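Local atomic coordinates of GH26A (Muricauda sp. MAR_2010_75, PDB entry 6Q75), a protein that is a family 26 glycoside hydrolase that probably cleaves beta-linked polysaccharides such as mannans. Residues A[280-285]-A[294-299]. Numbering follows the deposited sequence.
Sequences QLPRPL and SWFMVW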
# COMPACT_ATOMS: atom_id res chain seq x y z
N GLN A 280 14.76 -3.08 -6.95
CA GLN A 280 15.71 -4.15 -6.67
C GLN A 280 15.25 -4.96 -5.46
O GLN A 280 14.94 -4.40 -4.41
CB GLN A 280 17.10 -3.57 -6.37
CG GLN A 280 17.70 -2.79 -7.52
CD GLN A 280 19.11 -2.33 -7.19
OE1 GLN A 280 19.76 -2.89 -6.28
NE2 GLN A 280 19.60 -1.32 -7.91
N LEU A 281 15.21 -6.28 -5.61
CA LEU A 281 14.73 -7.14 -4.54
C LEU A 281 15.69 -7.13 -3.35
O LEU A 281 16.89 -6.91 -3.53
CB LEU A 281 14.56 -8.57 -5.05
CG LEU A 281 13.32 -8.80 -5.91
CD1 LEU A 281 13.47 -10.08 -6.71
CD2 LEU A 281 12.12 -8.90 -4.98
N PRO A 282 15.19 -7.41 -2.14
CA PRO A 282 16.10 -7.60 -0.99
C PRO A 282 16.81 -8.94 -1.08
O PRO A 282 16.17 -9.99 -1.14
CB PRO A 282 15.16 -7.54 0.22
CG PRO A 282 13.80 -7.94 -0.32
CD PRO A 282 13.76 -7.44 -1.76
N ARG A 283 18.15 -8.90 -1.07
CA ARG A 283 18.91 -10.14 -1.08
C ARG A 283 18.76 -10.87 0.25
O ARG A 283 18.51 -10.25 1.29
CB ARG A 283 20.39 -9.85 -1.33
CG ARG A 283 20.67 -8.93 -2.49
CD ARG A 283 22.10 -9.10 -2.93
NE ARG A 283 22.38 -10.51 -3.20
CZ ARG A 283 23.57 -10.98 -3.58
NH1 ARG A 283 23.72 -12.28 -3.81
NH2 ARG A 283 24.60 -10.15 -3.73
N PRO A 284 18.99 -12.18 0.25
CA PRO A 284 18.95 -12.94 1.52
C PRO A 284 19.75 -12.32 2.66
O PRO A 284 19.26 -12.33 3.79
CB PRO A 284 19.52 -14.31 1.10
CG PRO A 284 19.04 -14.45 -0.33
CD PRO A 284 19.16 -13.07 -0.92
N LEU A 285 20.94 -11.77 2.40
CA LEU A 285 21.71 -11.16 3.49
C LEU A 285 20.96 -9.99 4.11
O LEU A 285 21.00 -9.80 5.33
CB LEU A 285 23.07 -10.65 2.99
CG LEU A 285 24.37 -11.43 3.05
CD1 LEU A 285 25.49 -10.45 2.72
CD2 LEU A 285 24.60 -12.08 4.41
N SER A 294 7.52 -8.01 6.50
CA SER A 294 6.49 -9.04 6.38
C SER A 294 6.16 -9.38 4.94
O SER A 294 5.70 -10.50 4.69
CB SER A 294 5.20 -8.60 7.07
OG SER A 294 5.48 -8.17 8.38
N TRP A 295 6.32 -8.44 4.02
CA TRP A 295 6.18 -8.72 2.60
C TRP A 295 7.02 -7.70 1.85
O TRP A 295 7.48 -6.71 2.42
CB TRP A 295 4.70 -8.73 2.11
CG TRP A 295 4.03 -7.39 1.97
CD1 TRP A 295 4.14 -6.51 0.91
CD2 TRP A 295 3.10 -6.80 2.90
NE1 TRP A 295 3.33 -5.40 1.15
CE2 TRP A 295 2.70 -5.56 2.36
CE3 TRP A 295 2.59 -7.20 4.14
CZ2 TRP A 295 1.79 -4.70 3.02
CZ3 TRP A 295 1.69 -6.34 4.81
CH2 TRP A 295 1.30 -5.11 4.23
N PHE A 296 7.26 -8.00 0.58
CA PHE A 296 7.77 -7.01 -0.36
C PHE A 296 6.84 -7.01 -1.55
O PHE A 296 6.19 -8.02 -1.83
CB PHE A 296 9.22 -7.33 -0.78
CG PHE A 296 9.38 -8.62 -1.53
CD1 PHE A 296 9.03 -8.74 -2.88
CD2 PHE A 296 9.96 -9.72 -0.91
CE1 PHE A 296 9.22 -9.94 -3.58
CE2 PHE A 296 10.14 -10.93 -1.60
CZ PHE A 296 9.78 -11.03 -2.94
N MET A 297 6.77 -5.87 -2.27
CA MET A 297 5.95 -5.79 -3.48
C MET A 297 6.76 -5.11 -4.57
O MET A 297 6.99 -3.90 -4.50
CB MET A 297 4.64 -5.02 -3.22
CG MET A 297 3.71 -5.16 -4.41
SD MET A 297 2.23 -4.13 -4.36
CE MET A 297 2.95 -2.49 -4.40
N VAL A 298 7.20 -5.88 -5.57
CA VAL A 298 7.96 -5.30 -6.67
C VAL A 298 7.06 -4.46 -7.56
O VAL A 298 5.90 -4.81 -7.81
CB VAL A 298 8.66 -6.41 -7.47
CG1 VAL A 298 9.41 -5.82 -8.65
CG2 VAL A 298 9.62 -7.13 -6.57
N TRP A 299 7.58 -3.33 -8.01
CA TRP A 299 6.79 -2.37 -8.78
C TRP A 299 6.77 -2.78 -10.25
O TRP A 299 7.73 -2.54 -10.97
CB TRP A 299 7.35 -0.97 -8.64
CG TRP A 299 6.43 0.05 -9.26
CD1 TRP A 299 6.55 0.63 -10.49
CD2 TRP A 299 5.19 0.53 -8.71
NE1 TRP A 299 5.49 1.49 -10.71
CE2 TRP A 299 4.64 1.44 -9.64
CE3 TRP A 299 4.51 0.31 -7.50
CZ2 TRP A 299 3.43 2.11 -9.41
CZ3 TRP A 299 3.32 0.97 -7.28
CH2 TRP A 299 2.79 1.86 -8.23
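L281 reaches across to F296 and V298 with a single methyl, CD2. Its CG stands anti to the carbonyl carbon (chi1 -77°). From there CD2 settles over one face of the F296 ring in a CH-pi contact, with L281 CD2 3.9 Å from the F296 ring centroid. The methyl is offset toward the CD1-CE1-CZ side, L281 CD2 lying 3.4 Å from F296 CE1. V298 meets the same methyl with its CG2 branch; at 3.5 Å, V298 CG2 to L281 CD2 is a tight carbon pair, the two side chains meeting at about a right angle. Next along, P282 turns its beta carbon toward the strand, and its CG comes obliquely to F296, 4.3 Å from P282 CG to F296 CD2. The chain then turns away: R283 sits at the N-cap position of helix 284-289, and its NH1 forms a salt bridge with E314.

Helix 309-316 packs against both L281 and F296 through V315. This is the beta-alpha-beta crossover from strand 273-278 to strand 293-299 of the (beta/alpha)8 barrel, with F296 and V298 facing outward beneath the connecting loop. No hydrogen bond links the two segments, so their mutual fit rests on shape and dispersion between buried apolar groups.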